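Side-chain contacts in glutathione S-transferase (Acinetobacter baumannii, PDB 4MP4), which probably catalyses the conjugation of glutathione to electrophilic substrates: residues V24-H29 with G161-V166; K31-E36 with E79-L84; I90-I95 with A99-I104; A106-D111 with D167-L172. One frame throughout, in Å; residues are numbered along the deposited sequence.

Interaction 1 (V24-H29 with G161-V166); sequences VFVGLH and GSWSIV
V26 lays its CG1 methyl into the angle between the side chains of I165 and W163. The tighter of the two meetings is with the tip of I165, CG1 of V26 standing 3.6 Å from CD1 of I165, and CB of V26 lies 3.9 Å from the same CD1. Against W163 the methyl reaches the six-membered part of the indole: V26 CG1 is 3.9 Å from W163 CZ2 and 4.0 Å from W163 CH2, so it meets the CZ2/CH2 corner of the ring obliquely. At chi1 170° CG1 is anti to the backbone N, which makes it the V26 atom that meets both partners. G27 contributes backbone alone; its N is 3.8 Å from I165 CD1, so the isoleucine tip rests on the helix beside V26. Consistent with this, the CA atoms of G27 and I165 come within 6.6 Å. Side chain to side chain, the contact is apolar. The backbone N of I165 sits 3.6 Å above one face of the indole, displaced toward the rim; R198 also makes a cation-pi interaction with W163. The geometry is that of the inter-domain interface of a glutathione transferase: helix 19-30 of the thioredoxin-like domain meets the start of helix 165-178 of the all-helical domain. Around it, V26 also touches S200 on helix 199-215, I165 reaches Q105 on helix 95-110, and V24 faces helix 74-84.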
loop_
_atom_site.group_PDB
_atom_site.type_symbol
_atom_site.label_atom_id
_atom_site.label_comp_id
_atom_site.label_asym_id
_atom_site.label_seq_id
_atom_site.Cartn_x
_atom_site.Cartn_y
_atom_site.Cartn_z
ATOM N N VAL A 24 1.559 10.436 8.842
ATOM C CA VAL A 24 0.254 11.060 9.071
ATOM C C VAL A 24 0.343 12.331 9.927
ATOM O O VAL A 24 -0.334 13.328 9.649
ATOM C CB VAL A 24 -0.744 10.072 9.698
ATOM C CG1 VAL A 24 -2.071 10.762 10.000
ATOM C CG2 VAL A 24 -0.945 8.877 8.771
ATOM N N PHE A 25 1.173 12.292 10.964
ATOM C CA PHE A 25 1.439 13.468 11.794
ATOM C C PHE A 25 1.922 14.611 10.918
ATOM O O PHE A 25 1.452 15.761 11.066
ATOM C CB PHE A 25 2.502 13.135 12.842
ATOM C CG PHE A 25 2.994 14.322 13.641
ATOM C CD1 PHE A 25 4.058 15.095 13.191
ATOM C CD2 PHE A 25 2.438 14.619 14.874
ATOM C CE1 PHE A 25 4.520 16.177 13.933
ATOM C CE2 PHE A 25 2.900 15.693 15.622
ATOM C CZ PHE A 25 3.953 16.467 15.152
ATOM N N VAL A 26 2.852 14.292 10.009
ATOM C CA VAL A 26 3.397 15.301 9.099
ATOM C C VAL A 26 2.289 15.858 8.203
ATOM O O VAL A 26 2.152 17.078 8.049
ATOM C CB VAL A 26 4.597 14.784 8.254
ATOM C CG1 VAL A 26 4.966 15.793 7.154
ATOM C CG2 VAL A 26 5.808 14.475 9.149
ATOM N N GLY A 27 1.473 14.957 7.653
ATOM C CA GLY A 27 0.346 15.348 6.827
ATOM C C GLY A 27 -0.635 16.283 7.510
ATOM O O GLY A 27 -1.066 17.268 6.928
ATOM N N LEU A 28 -1.002 15.968 8.746
ATOM C CA LEU A 28 -1.909 16.820 9.509
ATOM C C LEU A 28 -1.326 18.218 9.719
ATOM O O LEU A 28 -1.993 19.206 9.456
ATOM C CB LEU A 28 -2.256 16.171 10.849
ATOM C CG LEU A 28 -3.105 14.891 10.781
ATOM C CD1 LEU A 28 -2.934 14.041 12.052
ATOM C CD2 LEU A 28 -4.570 15.261 10.583
ATOM N N HIS A 29 -0.075 18.293 10.167
ATOM C CA HIS A 29 0.573 19.580 10.393
ATOM C C HIS A 29 0.727 20.436 9.139
ATOM O O HIS A 29 0.504 21.637 9.180
ATOM C CB HIS A 29 1.920 19.401 11.100
ATOM C CG HIS A 29 1.799 19.290 12.584
ATOM N ND1 HIS A 29 1.612 20.384 13.397
ATOM C CD2 HIS A 29 1.810 18.210 13.402
ATOM C CE1 HIS A 29 1.519 19.986 14.654
ATOM N NE2 HIS A 29 1.641 18.670 14.683
ATOM N N GLY A 161 8.564 19.010 -7.832
ATOM C CA GLY A 161 8.510 20.459 -7.951
ATOM C C GLY A 161 8.497 21.090 -6.578
ATOM O O GLY A 161 9.535 21.481 -6.034
ATOM N N SER A 162 7.309 21.164 -5.999
ATOM C CA SER A 162 7.174 21.619 -4.627
ATOM C C SER A 162 7.022 20.435 -3.685
ATOM O O SER A 162 6.817 19.303 -4.104
ATOM C CB SER A 162 5.986 22.578 -4.491
ATOM O OG SER A 162 4.794 21.996 -4.975
ATOM N N TRP A 163 7.130 20.712 -2.401
ATOM C CA TRP A 163 7.050 19.684 -1.392
ATOM C C TRP A 163 5.776 18.828 -1.486
ATOM O O TRP A 163 4.691 19.338 -1.739
ATOM C CB TRP A 163 7.146 20.333 -0.015
ATOM C CG TRP A 163 7.185 19.315 1.060
ATOM C CD1 TRP A 163 8.299 18.701 1.569
ATOM C CD2 TRP A 163 6.068 18.755 1.751
ATOM N NE1 TRP A 163 7.939 17.807 2.540
ATOM C CE2 TRP A 163 6.573 17.810 2.671
ATOM C CE3 TRP A 163 4.684 18.950 1.677
ATOM C CZ2 TRP A 163 5.756 17.068 3.518
ATOM C CZ3 TRP A 163 3.864 18.212 2.523
ATOM C CH2 TRP A 163 4.405 17.283 3.431
ATOM N N SER A 164 5.920 17.522 -1.294
ATOM C CA SER A 164 4.774 16.644 -1.069
ATOM C C SER A 164 5.098 15.659 0.039
ATOM O O SER A 164 6.268 15.470 0.391
ATOM C CB SER A 164 4.396 15.885 -2.337
ATOM O OG SER A 164 5.514 15.223 -2.875
ATOM N N ILE A 165 4.069 15.019 0.586
ATOM C CA ILE A 165 4.262 14.099 1.712
ATOM C C ILE A 165 5.286 12.992 1.357
ATOM O O ILE A 165 5.903 12.387 2.244
ATOM C CB ILE A 165 2.901 13.498 2.170
ATOM C CG1 ILE A 165 3.003 12.806 3.533
ATOM C CG2 ILE A 165 2.347 12.567 1.126
ATOM C CD1 ILE A 165 3.397 13.733 4.662
ATOM N N VAL A 166 5.495 12.760 0.061
ATOM C CA VAL A 166 6.382 11.696 -0.377
ATOM C C VAL A 166 7.842 12.109 -0.156
ATOM O O VAL A 166 8.730 11.249 -0.016
ATOM C CB VAL A 166 6.114 11.264 -1.854
ATOM C CG1 VAL A 166 6.960 10.059 -2.216
ATOM C CG2 VAL A 166 4.661 10.914 -2.054
#

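Interaction 2 (K31-E36 with E79-L84); sequences KQIPFE and EYLEEL
K31 NZ and E82 form the salt bridge that joins the end of one helix to another, with NZ of K31 2.9 Å from OE2 of E82. The carboxylate is approached on its anti side, and the ammonium lies 33° out of its plane. That is one of three acceptors around the nitrogen: T88 O and Y85 O, both carbonyls of the chain just beyond helix 74-84, also accept from K31 NZ. This placement probably offers the lysine a favourable field, since the C-terminal end of a helix carries partial negative charge. The other oxygen of the glutamate is occupied too, because E82 OE1 accepts from the backbone N of I90. E82 starts out turned from K31 at its CB, and the bend at chi2 (-69°) brings the carboxylate back round to the ammonium. The lysine chain is likewise bent at its third and fourth torsions. Its CE then passes 3.3 Å from the carbonyl O of L81, a close pass that is not a hydrogen bond, while CD of K31 lies 4.2 Å from CB of L81. Beside this polar end, the apolar part is looser: I33 CD1 meets L81 CD2 at 4.2 Å. The chain turns at Q32, whose positive phi closes helix 19-30 with a Schellman motif, and I33 follows with its CB directed toward helix 74-84. The contact thus joins the end of helix 19-30 to helix 74-84 in the thioredoxin-like domain. I33 touches F8 of strand 8-13 and L81 touches L64 of strand 63-66, so both sides of the contact lie against the sheet.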
loop_
_atom_site.group_PDB
_atom_site.type_symbol
_atom_site.label_atom_id
_atom_site.label_comp_id
_atom_site.label_asym_id
_atom_site.label_seq_id
_atom_site.Cartn_x
_atom_site.Cartn_y
_atom_site.Cartn_z
ATOM N N LYS A 31 -1.271 20.317 6.512
ATOM C CA LYS A 31 -2.614 20.760 6.151
ATOM C C LYS A 31 -3.209 21.694 7.202
ATOM O O LYS A 31 -4.335 22.176 7.061
ATOM C CB LYS A 31 -3.538 19.557 5.946
ATOM C CG LYS A 31 -3.214 18.722 4.710
ATOM C CD LYS A 31 -4.129 17.510 4.612
ATOM C CE LYS A 31 -5.454 17.867 3.975
ATOM N NZ LYS A 31 -5.172 18.410 2.621
ATOM N N GLN A 32 -2.445 21.937 8.258
ATOM C CA GLN A 32 -2.912 22.729 9.391
ATOM C C GLN A 32 -4.276 22.280 9.900
ATOM O O GLN A 32 -5.175 23.087 10.094
ATOM C CB GLN A 32 -2.901 24.218 9.063
ATOM C CG GLN A 32 -1.503 24.737 8.773
ATOM C CD GLN A 32 -1.444 26.246 8.655
ATOM O OE1 GLN A 32 -1.953 26.825 7.698
ATOM N NE2 GLN A 32 -0.823 26.893 9.634
ATOM N N ILE A 33 -4.410 20.977 10.114
ATOM C CA ILE A 33 -5.577 20.426 10.775
ATOM C C ILE A 33 -5.262 20.246 12.252
ATOM O O ILE A 33 -4.262 19.631 12.606
ATOM C CB ILE A 33 -5.968 19.084 10.152
ATOM C CG1 ILE A 33 -6.314 19.290 8.676
ATOM C CG2 ILE A 33 -7.110 18.451 10.912
ATOM C CD1 ILE A 33 -6.312 18.025 7.862
ATOM N N PRO A 34 -6.100 20.815 13.126
ATOM C CA PRO A 34 -5.841 20.659 14.556
ATOM C C PRO A 34 -6.229 19.259 14.962
ATOM O O PRO A 34 -7.226 18.746 14.450
ATOM C CB PRO A 34 -6.781 21.687 15.190
ATOM C CG PRO A 34 -7.880 21.849 14.197
ATOM C CD PRO A 34 -7.276 21.660 12.854
ATOM N N PHE A 35 -5.455 18.644 15.849
ATOM C CA PHE A 35 -5.713 17.264 16.241
ATOM C C PHE A 35 -5.000 16.962 17.533
ATOM O O PHE A 35 -4.065 17.665 17.902
ATOM C CB PHE A 35 -5.231 16.289 15.157
ATOM C CG PHE A 35 -3.732 16.256 14.984
ATOM C CD1 PHE A 35 -3.093 17.191 14.203
ATOM C CD2 PHE A 35 -2.968 15.278 15.602
ATOM C CE1 PHE A 35 -1.709 17.155 14.040
ATOM C CE2 PHE A 35 -1.595 15.236 15.439
ATOM C CZ PHE A 35 -0.967 16.174 14.653
ATOM N N GLU A 36 -5.435 15.900 18.201
ATOM C CA GLU A 36 -4.830 15.451 19.449
ATOM C C GLU A 36 -4.094 14.151 19.187
ATOM O O GLU A 36 -4.500 13.352 18.331
ATOM C CB GLU A 36 -5.899 15.215 20.531
ATOM C CG GLU A 36 -6.846 16.403 20.782
ATOM C CD GLU A 36 -8.152 16.007 21.483
ATOM O OE1 GLU A 36 -8.531 14.816 21.448
ATOM O OE2 GLU A 36 -8.811 16.895 22.068
ATOM N N GLU A 79 -5.201 9.841 2.001
ATOM C CA GLU A 79 -6.183 9.989 0.936
ATOM C C GLU A 79 -7.482 10.593 1.486
ATOM O O GLU A 79 -8.104 11.473 0.876
ATOM C CB GLU A 79 -6.442 8.628 0.287
ATOM C CG GLU A 79 -6.441 8.645 -1.228
ATOM C CD GLU A 79 -5.049 8.671 -1.820
ATOM O OE1 GLU A 79 -4.475 7.582 -2.014
ATOM O OE2 GLU A 79 -4.530 9.770 -2.109
ATOM N N TYR A 80 -7.856 10.134 2.673
ATOM C CA TYR A 80 -9.061 10.587 3.349
ATOM C C TYR A 80 -8.955 12.056 3.757
ATOM O O TYR A 80 -9.927 12.809 3.688
ATOM C CB TYR A 80 -9.290 9.688 4.560
ATOM C CG TYR A 80 -10.373 10.123 5.471
ATOM C CD1 TYR A 80 -11.693 10.110 5.057
ATOM C CD2 TYR A 80 -10.089 10.536 6.755
ATOM C CE1 TYR A 80 -12.701 10.508 5.890
ATOM C CE2 TYR A 80 -11.098 10.939 7.604
ATOM C CZ TYR A 80 -12.401 10.923 7.165
ATOM O OH TYR A 80 -13.415 11.322 8.005
ATOM N N LEU A 81 -7.759 12.460 4.162
ATOM C CA LEU A 81 -7.496 13.836 4.540
ATOM C C LEU A 81 -7.523 14.774 3.328
ATOM O O LEU A 81 -8.006 15.907 3.424
ATOM C CB LEU A 81 -6.150 13.937 5.274
ATOM C CG LEU A 81 -6.086 13.379 6.709
ATOM C CD1 LEU A 81 -4.735 13.691 7.377
ATOM C CD2 LEU A 81 -7.237 13.902 7.557
ATOM N N GLU A 82 -6.999 14.303 2.194
ATOM C CA GLU A 82 -7.024 15.092 0.970
ATOM C C GLU A 82 -8.464 15.327 0.501
ATOM O O GLU A 82 -8.817 16.427 0.071
ATOM C CB GLU A 82 -6.241 14.392 -0.143
ATOM C CG GLU A 82 -4.739 14.382 0.027
ATOM C CD GLU A 82 -4.109 15.754 -0.132
ATOM O OE1 GLU A 82 -3.730 16.113 -1.272
ATOM O OE2 GLU A 82 -3.980 16.461 0.892
ATOM N N GLU A 83 -9.286 14.282 0.573
ATOM C CA GLU A 83 -10.682 14.385 0.182
ATOM C C GLU A 83 -11.454 15.343 1.086
ATOM O O GLU A 83 -12.282 16.110 0.603
ATOM C CB GLU A 83 -11.338 12.998 0.129
ATOM C CG GLU A 83 -11.070 12.266 -1.188
ATOM C CD GLU A 83 -11.541 10.828 -1.181
ATOM O OE1 GLU A 83 -12.469 10.507 -0.409
ATOM O OE2 GLU A 83 -10.977 10.016 -1.947
ATOM N N LEU A 84 -11.166 15.305 2.386
ATOM C CA LEU A 84 -11.812 16.187 3.363
ATOM C C LEU A 84 -11.375 17.634 3.199
ATOM O O LEU A 84 -12.130 18.553 3.496
ATOM C CB LEU A 84 -11.476 15.758 4.796
ATOM C CG LEU A 84 -12.132 14.524 5.410
ATOM C CD1 LEU A 84 -11.723 14.390 6.877
ATOM C CD2 LEU A 84 -13.641 14.611 5.294
#

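Interaction 3 (I90-I95 with A99-I104); sequences IYPKDI and ARARQI
A101 presents its CB to P92 and Y91 together, and here the contact is tight. P92 CD comes to 3.7 Å from A101 CB, while the same methyl sits 4.0 Å from Y91 CD1, at the ring's edge and close to its plane. With chi1 at -70°, Y91 CG lies anti to the carbonyl carbon, which sets the ring edge against A101; its OH is hydrogen-bonded with NE2 of Q105. F160 and V166 also touch A101, so this side is buried. Residue 95 opens helix 95-110, the first long helix of the all-helical domain: D94 is its N-cap, OD1 accepting from the N of Q96. The first helical turn supplies the one hydrogen bond between the segments, the helix's own i to i+4 bond from A99 N to I95 O at 3.2 Å. Away from A101 the fit slackens. The guanidinium of R102 stands over the Y91 ring, but CZ is 6.0 Å from the ring centroid, at most a weak cation-pi attraction; its firm partners are E79 and, across the dimer interface, E83 of the second subunit. The CB of I95 is directed away from segment 99-104, and the partly exposed side chain packs on E83 of the second subunit.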
loop_
_atom_site.group_PDB
_atom_site.type_symbol
_atom_site.label_atom_id
_atom_site.label_comp_id
_atom_site.label_asym_id
_atom_site.label_seq_id
_atom_site.Cartn_x
_atom_site.Cartn_y
_atom_site.Cartn_z
ATOM N N ILE A 90 -1.332 17.711 -0.370
ATOM C CA ILE A 90 0.016 17.298 0.009
ATOM C C ILE A 90 0.523 16.254 -0.983
ATOM O O ILE A 90 1.456 15.523 -0.698
ATOM C CB ILE A 90 0.081 16.772 1.456
ATOM C CG1 ILE A 90 -0.819 15.557 1.636
ATOM C CG2 ILE A 90 -0.326 17.866 2.452
ATOM C CD1 ILE A 90 -0.877 15.071 3.060
ATOM N N TYR A 91 -0.133 16.209 -2.144
ATOM C CA TYR A 91 0.318 15.496 -3.334
ATOM C C TYR A 91 0.367 16.514 -4.475
ATOM O O TYR A 91 -0.317 17.526 -4.420
ATOM C CB TYR A 91 -0.652 14.363 -3.696
ATOM C CG TYR A 91 -0.623 13.223 -2.721
ATOM C CD1 TYR A 91 0.414 12.293 -2.738
ATOM C CD2 TYR A 91 -1.607 13.086 -1.760
ATOM C CE1 TYR A 91 0.458 11.253 -1.834
ATOM C CE2 TYR A 91 -1.569 12.039 -0.849
ATOM C CZ TYR A 91 -0.533 11.126 -0.899
ATOM O OH TYR A 91 -0.490 10.097 -0.000
ATOM N N PRO A 92 1.172 16.244 -5.515
ATOM C CA PRO A 92 1.300 17.206 -6.616
ATOM C C PRO A 92 -0.060 17.450 -7.279
ATOM O O PRO A 92 -0.951 16.596 -7.164
ATOM C CB PRO A 92 2.246 16.493 -7.590
ATOM C CG PRO A 92 2.962 15.467 -6.750
ATOM C CD PRO A 92 1.962 15.020 -5.751
ATOM N N LYS A 93 -0.236 18.592 -7.947
ATOM C CA LYS A 93 -1.538 18.879 -8.551
ATOM C C LYS A 93 -1.717 18.252 -9.942
ATOM O O LYS A 93 -2.810 17.839 -10.286
ATOM C CB LYS A 93 -1.895 20.377 -8.528
ATOM C CG LYS A 93 -1.049 21.254 -9.419
ATOM C CD LYS A 93 -1.451 22.718 -9.311
ATOM C CE LYS A 93 -0.337 23.631 -9.827
ATOM N NZ LYS A 93 0.951 23.429 -9.086
ATOM N N ASP A 94 -0.656 18.170 -10.734
ATOM C CA ASP A 94 -0.748 17.465 -12.009
ATOM C C ASP A 94 -1.153 16.002 -11.779
ATOM O O ASP A 94 -0.592 15.318 -10.916
ATOM C CB ASP A 94 0.584 17.545 -12.767
ATOM C CG ASP A 94 0.630 16.627 -13.983
ATOM O OD1 ASP A 94 -0.438 16.230 -14.488
ATOM O OD2 ASP A 94 1.745 16.303 -14.444
ATOM N N ILE A 95 -2.111 15.523 -12.571
ATOM C CA ILE A 95 -2.645 14.177 -12.397
ATOM C C ILE A 95 -1.586 13.082 -12.564
ATOM O O ILE A 95 -1.639 12.053 -11.881
ATOM C CB ILE A 95 -3.825 13.894 -13.341
ATOM C CG1 ILE A 95 -4.494 12.570 -12.957
ATOM C CG2 ILE A 95 -3.375 13.918 -14.795
ATOM C CD1 ILE A 95 -5.601 12.136 -13.894
ATOM N N ALA A 99 -0.079 10.552 -9.583
ATOM C CA ALA A 99 -0.037 9.111 -9.776
ATOM C C ALA A 99 1.372 8.610 -9.468
ATOM O O ALA A 99 1.545 7.639 -8.718
ATOM C CB ALA A 99 -0.465 8.737 -11.188
ATOM N N ARG A 100 2.376 9.296 -10.013
ATOM C CA ARG A 100 3.770 8.940 -9.739
ATOM C C ARG A 100 4.037 9.021 -8.226
ATOM O O ARG A 100 4.653 8.119 -7.641
ATOM C CB ARG A 100 4.748 9.813 -10.548
ATOM C CG ARG A 100 6.244 9.515 -10.315
ATOM C CD ARG A 100 6.774 8.253 -11.061
ATOM N NE ARG A 100 6.829 8.433 -12.511
ATOM C CZ ARG A 100 6.103 7.743 -13.391
ATOM N NH1 ARG A 100 6.220 7.986 -14.698
ATOM N NH2 ARG A 100 5.258 6.809 -12.971
ATOM N N ALA A 101 3.547 10.078 -7.586
ATOM C CA ALA A 101 3.681 10.186 -6.135
ATOM C C ALA A 101 3.046 8.996 -5.388
ATOM O O ALA A 101 3.665 8.424 -4.492
ATOM C CB ALA A 101 3.133 11.519 -5.620
ATOM N N ARG A 102 1.826 8.618 -5.764
ATOM C CA ARG A 102 1.186 7.442 -5.166
ATOM C C ARG A 102 1.983 6.177 -5.435
ATOM O O ARG A 102 2.027 5.275 -4.608
ATOM C CB ARG A 102 -0.246 7.276 -5.675
ATOM C CG ARG A 102 -1.219 8.306 -5.102
ATOM C CD ARG A 102 -2.647 7.998 -5.507
ATOM N NE ARG A 102 -3.574 9.009 -5.013
ATOM C CZ ARG A 102 -4.338 9.772 -5.785
ATOM N NH1 ARG A 102 -4.316 9.632 -7.103
ATOM N NH2 ARG A 102 -5.146 10.661 -5.237
ATOM N N GLN A 103 2.631 6.117 -6.591
ATOM C CA GLN A 103 3.428 4.949 -6.930
ATOM C C GLN A 103 4.671 4.795 -6.039
ATOM O O GLN A 103 4.944 3.706 -5.511
ATOM C CB GLN A 103 3.803 4.982 -8.401
ATOM C CG GLN A 103 4.961 4.088 -8.783
ATOM C CD GLN A 103 5.457 4.414 -10.184
ATOM O OE1 GLN A 103 4.677 4.795 -11.043
ATOM N NE2 GLN A 103 6.751 4.288 -10.407
ATOM N N ILE A 104 5.416 5.886 -5.883
ATOM C CA ILE A 104 6.595 5.907 -5.022
ATOM C C ILE A 104 6.226 5.591 -3.566
ATOM O O ILE A 104 6.887 4.776 -2.911
ATOM C CB ILE A 104 7.361 7.254 -5.135
ATOM C CG1 ILE A 104 7.752 7.501 -6.590
ATOM C CG2 ILE A 104 8.585 7.248 -4.254
ATOM C CD1 ILE A 104 8.457 6.265 -7.275
#

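Interaction 4 (A106-D111 with D167-L172); sequences AWLRSD and DAELAL
E169 OE2 is hydrogen-bonded with Q105 NE2 on the opposing helix, one turn before R109, and the same glutamate meets L108 through its CB, so a polar bond beside the segments complements the apolar contact within them. That contact rests on L108. At chi2 170° its CD1 continues the chain outward, and this methyl touches two residues: CD1 of L108 is 3.8 Å from CB of E169 and 3.9 Å from the backbone N of L170. The other methyl is more distant, L108 CD2 lying 4.3 Å from L170 CD1. The sequence from S164 to D167 matches the S-x-x-D N-capping box of glutathione transferases, of which the bond from S164 N to D167 OD2 is half; the other oxygen, D167 OD1, is gripped by the hydroxyl of Y191 and the backbone N of L159. The box starts helix 165-178, the core helix of the all-helical domain, and L108 packs helix 95-110 against it. The CA atoms of L108 and L170 are 7.5 Å apart. E169 carries its carboxylate toward Q105 on an extended chain (chi2 165°), and CB is the atom nearest the leucine. L170 also touches L144 and A148 of helix 135-151, and E169 touches T23 of helix 19-30, while R109 and S110 pack on S110 and R109 of the second subunit.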
loop_
_atom_site.group_PDB
_atom_site.type_symbol
_atom_site.label_atom_id
_atom_site.label_comp_id
_atom_site.label_asym_id
_atom_site.label_seq_id
_atom_site.Cartn_x
_atom_site.Cartn_y
_atom_site.Cartn_z
ATOM N N ALA A 106 3.586 3.808 -2.617
ATOM C CA ALA A 106 3.174 2.424 -2.480
ATOM C C ALA A 106 4.410 1.538 -2.424
ATOM O O ALA A 106 4.512 0.591 -1.628
ATOM C CB ALA A 106 2.242 2.017 -3.606
ATOM N N TRP A 107 5.374 1.906 -3.249
ATOM C CA TRP A 107 6.620 1.187 -3.388
ATOM C C TRP A 107 7.459 1.223 -2.107
ATOM O O TRP A 107 7.954 0.183 -1.649
ATOM C CB TRP A 107 7.376 1.771 -4.578
ATOM C CG TRP A 107 8.731 1.246 -4.717
ATOM C CD1 TRP A 107 9.096 -0.031 -5.045
ATOM C CD2 TRP A 107 9.943 1.982 -4.533
ATOM N NE1 TRP A 107 10.474 -0.129 -5.084
ATOM C CE2 TRP A 107 11.006 1.087 -4.771
ATOM C CE3 TRP A 107 10.219 3.299 -4.181
ATOM C CZ2 TRP A 107 12.331 1.490 -4.673
ATOM C CZ3 TRP A 107 11.533 3.690 -4.081
ATOM C CH2 TRP A 107 12.574 2.786 -4.324
ATOM N N LEU A 108 7.610 2.414 -1.524
ATOM C CA LEU A 108 8.256 2.558 -0.215
ATOM C C LEU A 108 7.577 1.727 0.867
ATOM O O LEU A 108 8.248 1.170 1.733
ATOM C CB LEU A 108 8.268 4.028 0.241
ATOM C CG LEU A 108 9.079 5.010 -0.597
ATOM C CD1 LEU A 108 8.791 6.446 -0.178
ATOM C CD2 LEU A 108 10.569 4.663 -0.499
ATOM N N ARG A 109 6.246 1.668 0.844
ATOM C CA ARG A 109 5.489 0.922 1.861
ATOM C C ARG A 109 5.690 -0.587 1.772
ATOM O O ARG A 109 5.829 -1.247 2.796
ATOM C CB ARG A 109 3.991 1.227 1.770
ATOM C CG ARG A 109 3.098 0.314 2.628
ATOM C CD ARG A 109 3.148 0.702 4.089
ATOM N NE ARG A 109 2.503 -0.259 4.987
ATOM C CZ ARG A 109 3.121 -1.295 5.563
ATOM N NH1 ARG A 109 4.406 -1.559 5.310
ATOM N NH2 ARG A 109 2.444 -2.089 6.382
ATOM N N SER A 110 5.729 -1.120 0.552
ATOM C CA SER A 110 5.644 -2.559 0.330
ATOM C C SER A 110 6.889 -3.249 -0.214
ATOM O O SER A 110 7.091 -4.440 0.032
ATOM C CB SER A 110 4.481 -2.871 -0.606
ATOM O OG SER A 110 3.257 -2.646 0.071
ATOM N N ASP A 111 7.694 -2.529 -0.993
ATOM C CA ASP A 111 8.959 -3.079 -1.458
ATOM C C ASP A 111 10.058 -2.723 -0.452
ATOM O O ASP A 111 9.766 -2.225 0.644
ATOM C CB ASP A 111 9.281 -2.562 -2.855
ATOM C CG ASP A 111 10.471 -3.265 -3.485
ATOM O OD1 ASP A 111 10.864 -4.347 -2.989
ATOM O OD2 ASP A 111 11.020 -2.729 -4.472
ATOM N N ASP A 167 8.099 13.420 -0.102
ATOM C CA ASP A 167 9.450 13.866 0.247
ATOM C C ASP A 167 9.790 13.389 1.657
ATOM O O ASP A 167 10.900 12.885 1.916
ATOM C CB ASP A 167 9.630 15.386 0.129
ATOM C CG ASP A 167 9.578 15.878 -1.324
ATOM O OD1 ASP A 167 10.523 15.566 -2.111
ATOM O OD2 ASP A 167 8.588 16.589 -1.667
ATOM N N ALA A 168 8.815 13.503 2.555
ATOM C CA ALA A 168 9.031 13.126 3.944
ATOM C C ALA A 168 9.209 11.602 4.061
ATOM O O ALA A 168 9.998 11.117 4.886
ATOM C CB ALA A 168 7.891 13.635 4.830
ATOM N N GLU A 169 8.503 10.860 3.210
ATOM C CA GLU A 169 8.548 9.398 3.246
ATOM C C GLU A 169 9.877 8.874 2.692
ATOM O O GLU A 169 10.444 7.916 3.221
ATOM C CB GLU A 169 7.375 8.786 2.471
ATOM C CG GLU A 169 5.993 9.140 3.003
ATOM C CD GLU A 169 4.866 8.813 2.001
ATOM O OE1 GLU A 169 5.176 8.555 0.825
ATOM O OE2 GLU A 169 3.677 8.817 2.382
ATOM N N LEU A 170 10.365 9.505 1.623
ATOM C CA LEU A 170 11.617 9.105 0.999
ATOM C C LEU A 170 12.789 9.438 1.912
ATOM O O LEU A 170 13.676 8.612 2.116
ATOM C CB LEU A 170 11.797 9.793 -0.362
ATOM C CG LEU A 170 13.091 9.471 -1.129
ATOM C CD1 LEU A 170 13.159 7.992 -1.533
ATOM C CD2 LEU A 170 13.216 10.346 -2.361
ATOM N N ALA A 171 12.788 10.648 2.461
ATOM C CA ALA A 171 13.830 11.048 3.402
ATOM C C ALA A 171 13.951 10.067 4.565
ATOM O O ALA A 171 15.055 9.679 4.926
ATOM C CB ALA A 171 13.605 12.463 3.922
ATOM N N LEU A 172 12.822 9.675 5.153
ATOM C CA LEU A 172 12.874 8.753 6.283
ATOM C C LEU A 172 13.526 7.445 5.837
ATOM O O LEU A 172 14.369 6.890 6.538
ATOM C CB LEU A 172 11.495 8.522 6.917
ATOM C CG LEU A 172 11.527 7.524 8.085
ATOM C CD1 LEU A 172 10.491 7.895 9.153
ATOM C CD2 LEU A 172 11.375 6.020 7.618
#

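From the N terminus, helix 19-30 opens interaction 1, whose loop closes only at residues 161-166. Nested inside it, interaction 2 closes a shorter loop within the thioredoxin-like domain, joining the end of helix 19-30 to helix 74-84. Interaction 3 follows in series, also nested, folding the segment leading into helix 95-110 back onto it; packing of K31 CG on I90 CG2 (3.8 Å) ties it to interaction 2. Further along that helix, interaction 4 opens inside the loop of interaction 1 but closes after it, at 167-172, so the two cross. Both use helix 165-178, which thereby joins helix 19-30 of one domain to helix 95-110 of the other. Interactions 2, 3 and 4 also touch the second subunit.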